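PDB 5AIM: transcription factor TAU 138 KDA subunit from Saccharomyces cerevisiae, which belongs to TFIIIC, which recognises intragenic promoters of tRNA and 5S RNA genes for RNA polymerase III, this piece being the subunit's central extended winged-helix domain. Local coordinates for residues L9-L12 / Q13-A17; I18-V21 / M22-G26; G86-A89 / I90-I94. All blocks are in the same frame, centred on the assembly; numbering follows the deposited sequence.

Interaction 1: residues L9-L12 / Q13-A17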
ATOM      1  N   LEU A   9      -0.767   9.979 -15.566  1.00 22.63           N
ATOM      2  CA  LEU A   9      -2.036   9.256 -15.512  1.00 20.36           C
ATOM      3  C   LEU A   9      -1.850   7.824 -15.012  1.00 19.99           C
ATOM      4  O   LEU A   9      -2.663   7.320 -14.219  1.00 20.85           O
ATOM      5  CB  LEU A   9      -2.727   9.275 -16.880  1.00 23.10           C
ATOM      6  CG  LEU A   9      -3.312  10.634 -17.264  1.00 25.05           C
ATOM      7  CD1 LEU A   9      -3.664  10.659 -18.743  1.00 26.24           C
ATOM      8  CD2 LEU A   9      -4.533  10.957 -16.414  1.00 24.24           C
ATOM      9  N   ARG A  10      -0.799   7.152 -15.479  1.00 20.80           N
ATOM     10  CA  ARG A  10      -0.498   5.807 -14.982  0.72 24.14           C
ATOM     11  C   ARG A  10      -0.199   5.812 -13.476  1.00 20.02           C
ATOM     12  O   ARG A  10      -0.633   4.908 -12.727  1.00 21.39           O
ATOM     13  CB  ARG A  10       0.664   5.180 -15.759  0.72 26.58           C
ATOM     14  CG  ARG A  10       0.309   4.789 -17.185  0.72 25.05           C
ATOM     15  CD  ARG A  10       1.345   3.849 -17.783  0.72 32.75           C
ATOM     16  NE  ARG A  10       2.689   4.422 -17.777  0.72 41.78           N
ATOM     17  CZ  ARG A  10       3.196   5.177 -18.748  0.72 58.35           C
ATOM     18  NH1 ARG A  10       2.479   5.469 -19.825  0.72 32.62           N
ATOM     19  NH2 ARG A  10       4.431   5.643 -18.635  0.72 39.83           N
ATOM     20  N   SER A  11       0.547   6.814 -13.014  1.00 18.30           N
ATOM     21  CA  SER A  11       0.763   6.946 -11.566  1.00 19.11           C
ATOM     22  C   SER A  11      -0.565   7.057 -10.799  1.00 16.95           C
ATOM     23  O   SER A  11      -0.777   6.393  -9.769  1.00 19.73           O
ATOM     24  CB  SER A  11       1.637   8.164 -11.251  1.00 19.36           C
ATOM     25  OG  SER A  11       1.600   8.491  -9.871  1.00 19.13           O
ATOM     26  N   LEU A  12      -1.463   7.909 -11.288  1.00 18.61           N
ATOM     27  CA  LEU A  12      -2.783   8.006 -10.650  1.00 16.15           C
ATOM     28  C   LEU A  12      -3.574   6.691 -10.682  1.00 18.70           C
ATOM     29  O   LEU A  12      -4.254   6.333  -9.699  1.00 18.03           O
ATOM     30  CB  LEU A  12      -3.613   9.117 -11.287  1.00 16.86           C
ATOM     31  CG  LEU A  12      -3.046  10.524 -11.114  1.00 17.65           C
ATOM     32  CD1 LEU A  12      -3.891  11.519 -11.890  1.00 19.67           C
ATOM     33  CD2 LEU A  12      -2.972  10.922  -9.644  1.00 21.54           C
ATOM     34  N   GLN A  13      -3.511   5.983 -11.807  1.00 18.72           N
ATOM     35  CA  GLN A  13      -4.155   4.672 -11.899  1.00 19.75           C
ATOM     36  C   GLN A  13      -3.616   3.713 -10.826  1.00 21.10           C
ATOM     37  O   GLN A  13      -4.383   3.008 -10.130  1.00 19.62           O
ATOM     38  CB  GLN A  13      -3.954   4.082 -13.299  1.00 21.39           C
ATOM     39  CG  GLN A  13      -4.692   2.766 -13.526  1.00 28.86           C
ATOM     40  CD  GLN A  13      -4.373   2.136 -14.867  1.00 44.99           C
ATOM     41  OE1 GLN A  13      -3.372   2.469 -15.500  1.00 38.56           O
ATOM     42  NE2 GLN A  13      -5.225   1.216 -15.306  1.00 52.06           N
ATOM     43  N   ARG A  14      -2.293   3.688 -10.687  1.00 18.23           N
ATOM     44  CA  ARG A  14      -1.685   2.839  -9.661  1.00 18.46           C
ATOM     45  C   ARG A  14      -2.098   3.247  -8.240  1.00 16.92           C
ATOM     46  O   ARG A  14      -2.368   2.383  -7.385  1.00 18.98           O
ATOM     47  CB  ARG A  14      -0.159   2.801  -9.806  1.00 21.15           C
ATOM     48  CG  ARG A  14       0.294   2.070 -11.062  1.00 23.78           C
ATOM     49  CD  ARG A  14       1.802   1.914 -11.137  1.00 24.28           C
ATOM     50  NE  ARG A  14       2.505   3.198 -11.144  1.00 26.43           N
ATOM     51  CZ  ARG A  14       2.964   3.822 -12.224  1.00 29.29           C
ATOM     52  NH1 ARG A  14       2.798   3.315 -13.442  1.00 30.30           N
ATOM     53  NH2 ARG A  14       3.596   4.982 -12.078  1.00 26.21           N
ATOM     54  N   GLN A  15      -2.158   4.551  -7.975  1.00 17.62           N
ATOM     55  CA  GLN A  15      -2.688   5.012  -6.688  1.00 16.82           C
ATOM     56  C   GLN A  15      -4.148   4.579  -6.438  1.00 18.64           C
ATOM     57  O   GLN A  15      -4.503   4.138  -5.326  1.00 19.67           O
ATOM     58  CB  GLN A  15      -2.519   6.530  -6.550  1.00 16.76           C
ATOM     59  CG  GLN A  15      -1.065   6.975  -6.474  1.00 17.15           C
ATOM     60  CD  GLN A  15      -0.936   8.456  -6.281  1.00 17.48           C
ATOM     61  OE1 GLN A  15      -1.365   8.991  -5.268  1.00 19.15           O
ATOM     62  NE2 GLN A  15      -0.340   9.136  -7.255  1.00 20.00           N
ATOM     63  N   ARG A  16      -5.000   4.690  -7.454  1.00 17.37           N
ATOM     64  CA  ARG A  16      -6.367   4.190  -7.301  1.00 17.60           C
ATOM     65  C   ARG A  16      -6.379   2.701  -6.969  1.00 19.31           C
ATOM     66  O   ARG A  16      -7.190   2.244  -6.132  1.00 20.02           O
ATOM     67  CB  ARG A  16      -7.200   4.447  -8.560  1.00 18.69           C
ATOM     68  CG  ARG A  16      -7.536   5.914  -8.810  1.00 18.81           C
ATOM     69  CD  ARG A  16      -8.662   6.056  -9.838  1.00 23.32           C
ATOM     70  NE  ARG A  16      -8.396   5.324 -11.078  1.00 24.16           N
ATOM     71  CZ  ARG A  16      -7.677   5.779 -12.102  1.00 25.76           C
ATOM     72  NH1 ARG A  16      -7.119   6.986 -12.070  1.00 23.46           N
ATOM     73  NH2 ARG A  16      -7.509   5.009 -13.170  1.00 27.45           N
ATOM     74  N   ALA A  17      -5.517   1.941  -7.648  1.00 17.64           N
ATOM     75  CA  ALA A  17      -5.423   0.498  -7.386  1.00 17.36           C
ATOM     76  C   ALA A  17      -4.984   0.213  -5.950  1.00 18.11           C
ATOM     77  O   ALA A  17      -5.573  -0.628  -5.257  1.00 18.77           O
ATOM     78  CB  ALA A  17      -4.468  -0.161  -8.361  1.00 19.72           C
TER
HETATM   79  O   HOH W   1      -5.464   7.816 -14.273  1.00 25.66           O
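L12 meets the side chains of Q15 and R16 on the next turn of the helix. Its CD2 lies 4.0 Å from Q15 NE2; nearer the backbone, L12 CB lies 4.2 Å from R16 NH1. R16 N donates to L12 O, while its guanidinium reaches a carbonyl only through a water, which accepts from R16 NH1 in the guanidinium plane and donates to L9 O, spanning two turns of the exposed surface.

The R14 side chain bends at chi3 (-60°), and this turn lays its flat end over the preceding backbone: R10 O sits above the centre of the guanidinium, 3.7 Å from its plane, while R14 NH2 comes within 3.5 Å of S11 CA. No bond joins the guanidinium to that carbonyl, which is taken by the main-chain donor R14 N. Q13 CB also packs on R10 O, at 3.5 Å. The polar end of R14 is held from outside the turn, by a salt bridge from NE to D57. D57 also hydrogen-bonds S11 OG through its other carboxylate oxygen, so one aspartate fixes both residues. S11 OG has a further, weak partner in Q15 NE2 at 3.3 Å.

These residues lie in the N-terminal two-thirds of helix 5-24. S11, R14 and Q15 lean on helix 52-63, touching L60, T53, D57 and M61, whereas Q13, R14 and A17 reach helix 33-43 at M43, with A17 also on Y42.

Interaction 2: residues I18-V21 / M22-G26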
ATOM      1  N   ILE A  18      -3.936   0.893  -5.505  1.00 17.38           N
ATOM      2  CA  ILE A  18      -3.461   0.727  -4.130  1.00 16.78           C
ATOM      3  C   ILE A  18      -4.592   1.011  -3.145  1.00 18.15           C
ATOM      4  O   ILE A  18      -4.822   0.246  -2.196  1.00 18.54           O
ATOM      5  CB  ILE A  18      -2.269   1.664  -3.860  1.00 17.05           C
ATOM      6  CG1 ILE A  18      -1.051   1.187  -4.650  1.00 17.97           C
ATOM      7  CG2 ILE A  18      -1.918   1.715  -2.382  1.00 18.05           C
ATOM      8  CD1 ILE A  18       0.015   2.252  -4.831  1.00 20.21           C
ATOM      9  N   LEU A  19      -5.307   2.104  -3.371  1.00 18.08           N
ATOM     10  CA  LEU A  19      -6.424   2.446  -2.495  1.00 15.64           C
ATOM     11  C   LEU A  19      -7.533   1.376  -2.475  1.00 18.76           C
ATOM     12  O   LEU A  19      -8.021   0.969  -1.394  1.00 19.80           O
ATOM     13  CB  LEU A  19      -6.996   3.798  -2.917  1.00 20.75           C
ATOM     14  CG  LEU A  19      -7.965   4.465  -1.952  1.00 21.43           C
ATOM     15  CD1 LEU A  19      -7.271   4.822  -0.655  1.00 23.85           C
ATOM     16  CD2 LEU A  19      -8.539   5.712  -2.590  1.00 23.51           C
ATOM     17  N   LYS A  20      -7.948   0.930  -3.661  1.00 17.86           N
ATOM     18  CA  LYS A  20      -8.995  -0.099  -3.741  1.00 19.01           C
ATOM     19  C   LYS A  20      -8.566  -1.415  -3.076  1.00 17.97           C
ATOM     20  O   LYS A  20      -9.346  -2.055  -2.348  1.00 19.09           O
ATOM     21  CB  LYS A  20      -9.418  -0.344  -5.197  1.00 20.83           C
ATOM     22  CG  LYS A  20     -10.411  -1.491  -5.407  1.00 24.48           C
ATOM     23  CD  LYS A  20     -11.716  -1.298  -4.654  1.00 46.03           C
ATOM     24  CE  LYS A  20     -12.648  -0.347  -5.380  1.00 44.78           C
ATOM     25  NZ  LYS A  20     -13.845  -0.043  -4.548  1.00 77.07           N
ATOM     26  N   VAL A  21      -7.324  -1.816  -3.327  1.00 18.01           N
ATOM     27  CA  VAL A  21      -6.795  -3.028  -2.711  1.00 17.41           C
ATOM     28  C   VAL A  21      -6.748  -2.873  -1.195  1.00 17.91           C
ATOM     29  O   VAL A  21      -7.152  -3.782  -0.468  1.00 18.02           O
ATOM     30  CB  VAL A  21      -5.414  -3.384  -3.284  1.00 18.50           C
ATOM     31  CG1 VAL A  21      -4.733  -4.462  -2.467  1.00 20.48           C
ATOM     32  CG2 VAL A  21      -5.556  -3.821  -4.730  1.00 20.34           C
ATOM     33  N   MET A  22      -6.279  -1.722  -0.720  1.00 17.32           N
ATOM     34  CA  MET A  22      -6.246  -1.501   0.720  1.00 17.68           C
ATOM     35  C   MET A  22      -7.633  -1.602   1.334  1.00 18.12           C
ATOM     36  O   MET A  22      -7.794  -2.228   2.390  1.00 19.13           O
ATOM     37  CB  MET A  22      -5.598  -0.160   1.059  1.00 17.51           C
ATOM     38  CG  MET A  22      -4.082  -0.175   0.908  1.00 21.60           C
ATOM     39  SD  MET A  22      -3.245  -1.269   2.080  1.00 19.93           S
ATOM     40  CE  MET A  22      -3.577  -0.424   3.629  1.00 21.24           C
ATOM     41  N   ASN A  23      -8.644  -1.021   0.689  1.00 19.79           N
ATOM     42  CA  ASN A  23     -10.000  -1.224   1.202  1.00 20.67           C
ATOM     43  C   ASN A  23     -10.416  -2.691   1.185  1.00 21.60           C
ATOM     44  O   ASN A  23     -10.998  -3.201   2.151  1.00 22.73           O
ATOM     45  CB  ASN A  23     -11.018  -0.399   0.426  1.00 23.70           C
ATOM     46  CG  ASN A  23     -11.167   0.992   0.984  1.00 32.82           C
ATOM     47  OD1 ASN A  23     -11.983   1.235   1.873  1.00 53.48           O
ATOM     48  ND2 ASN A  23     -10.357   1.909   0.490  1.00 27.32           N
ATOM     49  N   THR A  24     -10.122  -3.367   0.082  1.00 19.62           N
ATOM     50  CA  THR A  24     -10.518  -4.766  -0.077  1.00 22.45           C
ATOM     51  C   THR A  24      -9.916  -5.690   0.990  1.00 20.04           C
ATOM     52  O   THR A  24     -10.614  -6.544   1.537  1.00 21.38           O
ATOM     53  CB  THR A  24     -10.162  -5.275  -1.487  1.00 21.21           C
ATOM     54  OG1 THR A  24     -10.845  -4.471  -2.458  1.00 21.74           O
ATOM     55  CG2 THR A  24     -10.583  -6.718  -1.678  1.00 23.65           C
ATOM     56  N   ILE A  25      -8.630  -5.509   1.293  1.00 19.12           N
ATOM     57  CA  ILE A  25      -7.944  -6.422   2.206  1.00 21.77           C
ATOM     58  C   ILE A  25      -8.072  -6.077   3.695  1.00 19.86           C
ATOM     59  O   ILE A  25      -7.472  -6.750   4.531  1.00 24.68           O
ATOM     60  CB  ILE A  25      -6.457  -6.583   1.821  1.00 21.57           C
ATOM     61  CG1 ILE A  25      -5.702  -5.273   2.057  1.00 20.38           C
ATOM     62  CG2 ILE A  25      -6.352  -7.074   0.373  1.00 23.42           C
ATOM     63  CD1 ILE A  25      -4.278  -5.274   1.541  1.00 23.91           C
ATOM     64  N   GLY A  26      -8.867  -5.064   4.025  1.00 19.34           N
ATOM     65  CA  GLY A  26      -9.220  -4.791   5.413  1.00 21.18           C
ATOM     66  C   GLY A  26      -8.573  -3.553   6.006  1.00 21.31           C
ATOM     67  O   GLY A  26      -8.742  -3.278   7.200  1.00 23.28           O
TER
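V21 and I25 touch on the last turn of helix 5-24, which closes in a Schellman motif: G26 follows with positive phi (108°), and its N makes a weak bond back to N23 O. The two aliphatic side chains are set at an angle to each other, V21 CG1 meeting I25 CD1 at 4.1 Å. I25 CG1 takes the crowded position between backbone N and carbonyl carbon (chi1 68°), bringing it to 3.3 Å from V21 O. One turn back, I18 CG2 lies loosely against M22 CG, at 4.4 Å; the bends in the methionine chain lead its far end away from I18.

I18, V21 and M22 face the domain interior, whereas I25 is exposed. V21 and M22 both pack on F35 of helix 33-43, and I18 touches V54, V58 and M61 of helix 52-63.

The polar side chains of the turn bend back onto main-chain carbonyls. N23 ND2 donates to L19 O at 3.1 Å, with the acceptor near the amide plane, and N23 N reaches that oxygen from the opposite face. T24 repeats the pattern: OG1, anti to its own carbonyl carbon, donates to K20 O at 2.8 Å from 39° above the carbonyl plane, while T24 N arrives from the other face.

Interaction 3: residues G86-A89 / I90-I94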
ATOM      1  N   GLY A  86      -8.520   2.473  12.291  1.00 26.27           N
ATOM      2  CA  GLY A  86      -8.578   2.275  13.731  1.00 26.39           C
ATOM      3  C   GLY A  86      -7.426   1.434  14.256  1.00 26.73           C
ATOM      4  O   GLY A  86      -7.034   0.443  13.640  1.00 25.91           O
ATOM      5  N   GLU A  87      -6.893   1.816  15.410  1.00 31.14           N
ATOM      6  CA  GLU A  87      -5.713   1.154  15.956  0.54 28.37           C
ATOM      7  C   GLU A  87      -6.007  -0.282  16.382  1.00 28.55           C
ATOM      8  O   GLU A  87      -5.114  -1.133  16.380  1.00 29.51           O
ATOM      9  CB  GLU A  87      -5.151   1.940  17.142  0.54 33.49           C
ATOM     10  CG  GLU A  87      -3.827   1.397  17.658  0.54 34.49           C
ATOM     11  CD  GLU A  87      -2.712   1.486  16.638  0.54 30.31           C
ATOM     12  OE1 GLU A  87      -2.715   2.438  15.828  0.54 37.79           O
ATOM     13  OE2 GLU A  87      -1.835   0.600  16.646  0.54 30.67           O
ATOM     14  N   ASP A  88      -7.255  -0.557  16.743  1.00 30.32           N
ATOM     15  CA  ASP A  88      -7.648  -1.918  17.093  1.00 31.89           C
ATOM     16  C   ASP A  88      -7.375  -2.868  15.923  1.00 27.55           C
ATOM     17  O   ASP A  88      -6.786  -3.942  16.099  1.00 30.77           O
ATOM     18  CB  ASP A  88      -9.124  -1.971  17.488  1.00 47.09           C
ATOM     19  CG  ASP A  88      -9.584  -3.375  17.829  1.00 99.55           C
ATOM     20  OD1 ASP A  88      -9.362  -3.812  18.978  1.00 79.47           O
ATOM     21  OD2 ASP A  88     -10.169  -4.043  16.950  1.00 88.75           O
ATOM     22  N   ALA A  89      -7.786  -2.458  14.725  1.00 27.59           N
ATOM     23  CA  ALA A  89      -7.575  -3.258  13.524  1.00 25.04           C
ATOM     24  C   ALA A  89      -6.089  -3.423  13.213  1.00 23.48           C
ATOM     25  O   ALA A  89      -5.633  -4.504  12.828  1.00 25.63           O
ATOM     26  CB  ALA A  89      -8.286  -2.617  12.347  1.00 24.88           C
ATOM     27  N   ILE A  90      -5.331  -2.347  13.399  1.00 22.97           N
ATOM     28  CA  ILE A  90      -3.898  -2.390  13.153  1.00 23.15           C
ATOM     29  C   ILE A  90      -3.248  -3.405  14.099  1.00 23.79           C
ATOM     30  O   ILE A  90      -2.488  -4.281  13.662  1.00 24.86           O
ATOM     31  CB  ILE A  90      -3.254  -0.989  13.313  1.00 23.63           C
ATOM     32  CG1 ILE A  90      -3.806  -0.032  12.249  1.00 25.59           C
ATOM     33  CG2 ILE A  90      -1.729  -1.070  13.195  1.00 28.40           C
ATOM     34  CD1 ILE A  90      -3.390   1.418  12.442  1.00 29.04           C
ATOM     35  N   GLN A  91      -3.555  -3.300  15.389  1.00 25.46           N
ATOM     36  CA  GLN A  91      -2.972  -4.219  16.359  1.00 27.24           C
ATOM     37  C   GLN A  91      -3.438  -5.654  16.131  1.00 27.75           C
ATOM     38  O   GLN A  91      -2.649  -6.592  16.278  1.00 29.87           O
ATOM     39  CB  GLN A  91      -3.267  -3.765  17.790  1.00 29.81           C
ATOM     40  CG  GLN A  91      -2.564  -2.470  18.170  1.00 39.72           C
ATOM     41  CD  GLN A  91      -1.053  -2.544  18.014  1.00 72.00           C
ATOM     42  OE1 GLN A  91      -0.457  -3.616  18.124  1.00 42.11           O
ATOM     43  NE2 GLN A  91      -0.429  -1.401  17.756  1.00 53.54           N
ATOM     44  N   ARG A  92      -4.707  -5.828  15.752  1.00 27.61           N
ATOM     45  CA  ARG A  92      -5.208  -7.164  15.429  1.00 29.40           C
ATOM     46  C   ARG A  92      -4.419  -7.757  14.263  1.00 26.88           C
ATOM     47  O   ARG A  92      -4.018  -8.927  14.295  1.00 29.04           O
ATOM     48  CB  ARG A  92      -6.706  -7.135  15.107  1.00 33.65           C
ATOM     49  CG  ARG A  92      -7.596  -7.389  16.315  1.00 43.76           C
ATOM     50  CD  ARG A  92      -9.060  -7.591  15.928  1.00 44.96           C
ATOM     51  NE  ARG A  92      -9.755  -6.328  15.682  1.00 81.28           N
ATOM     52  CZ  ARG A  92     -10.005  -5.811  14.480  1.00101.84           C
ATOM     53  NH1 ARG A  92      -9.625  -6.435  13.370  1.00 74.55           N
ATOM     54  NH2 ARG A  92     -10.647  -4.654  14.389  1.00 70.44           N
ATOM     55  N   TYR A  93      -4.181  -6.940  13.242  1.00 24.82           N
ATOM     56  CA  TYR A  93      -3.376  -7.385  12.109  1.00 26.25           C
ATOM     57  C   TYR A  93      -1.942  -7.731  12.540  1.00 25.91           C
ATOM     58  O   TYR A  93      -1.417  -8.779  12.168  1.00 26.42           O
ATOM     59  CB  TYR A  93      -3.369  -6.321  11.008  1.00 21.96           C
ATOM     60  CG  TYR A  93      -2.541  -6.686   9.793  1.00 20.77           C
ATOM     61  CD1 TYR A  93      -3.084  -7.427   8.749  1.00 21.83           C
ATOM     62  CD2 TYR A  93      -1.221  -6.273   9.683  1.00 22.05           C
ATOM     63  CE1 TYR A  93      -2.325  -7.753   7.636  1.00 24.55           C
ATOM     64  CE2 TYR A  93      -0.458  -6.593   8.572  1.00 23.16           C
ATOM     65  CZ  TYR A  93      -1.012  -7.330   7.555  1.00 23.70           C
ATOM     66  OH  TYR A  93      -0.244  -7.648   6.457  1.00 24.78           O
ATOM     67  N   ILE A  94      -1.308  -6.861  13.324  1.00 24.76           N
ATOM     68  CA  ILE A  94       0.050  -7.144  13.807  1.00 26.59           C
ATOM     69  C   ILE A  94       0.082  -8.461  14.577  1.00 30.47           C
ATOM     70  O   ILE A  94       0.982  -9.282  14.385  1.00 31.05           O
ATOM     71  CB  ILE A  94       0.590  -6.003  14.697  1.00 26.79           C
ATOM     72  CG1 ILE A  94       0.826  -4.755  13.847  1.00 25.28           C
ATOM     73  CG2 ILE A  94       1.892  -6.420  15.422  1.00 30.23           C
ATOM     74  CD1 ILE A  94       1.050  -3.499  14.660  1.00 28.34           C
TER
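A chi1 of 179° sends the D88 carboxylate away from its own amide N, and the R92 chain bends at chi3 (-80°), which brings carboxylate and guanidinium together one turn apart. The salt bridge converges on a single oxygen: D88 OD2 takes R92 NE at 2.6 Å and R92 NH2 at 2.7 Å. NH2 arrives nearly along the C-O axis of OD2, whereas NE comes from above the carboxylate plane, and the two flat groups are turned 54° apart. A89 CA packs over one guanidinium face, 3.3 Å from its plane and offset toward the rim.

In the conformer described, E87 uses a bend at chi2 to swing its carboxylate back over the turn, where OE2 accepts from Q91 NE2 at 2.7 Å; the same oxygen is in a salt bridge with R70. This is the N-terminal end of helix 87-96, the last helix of the extended winged-helix domain, with G86 at the N-cap and its carbonyl receiving I90 N at 3.3 Å.

I90 is the buried member of the contact. Its CG1 lies 3.5 Å from G86 O and its CD1, in that same E87 conformer, 3.6 Å from E87 OE1, and it touches V28, F81 and V85. Cutting this side chain back to an alanine is likely to leave a gap between the helix and the sheet, with V28, F81 and V85 losing their packing partner. Farther along, Y93 OH hydrogen-bonds Y30 N on strand 28-30, and the two tyrosine rings meet.

Interactions 1 and 2 are successive parts of helix 5-24, with centres about 14 Å apart. They adjoin in sequence but otherwise do not touch, and both lean on helices 33-43 and 52-63. Interaction 3 lies on helix 87-96, where it packs against the sheet. Its centre is about 15 Å from that of interaction 2, the nearest atoms about 5 Å apart without contact. It is farther from interaction 1, about 27 Å between centres, on opposite sides of the chain's centre. D57 joins the first two contacts, binding S11 and R14 and touching I18. In the conformer described, R10 NH2 of interaction 1 hydrogen-bonds a glycerol, probably from crystallisation.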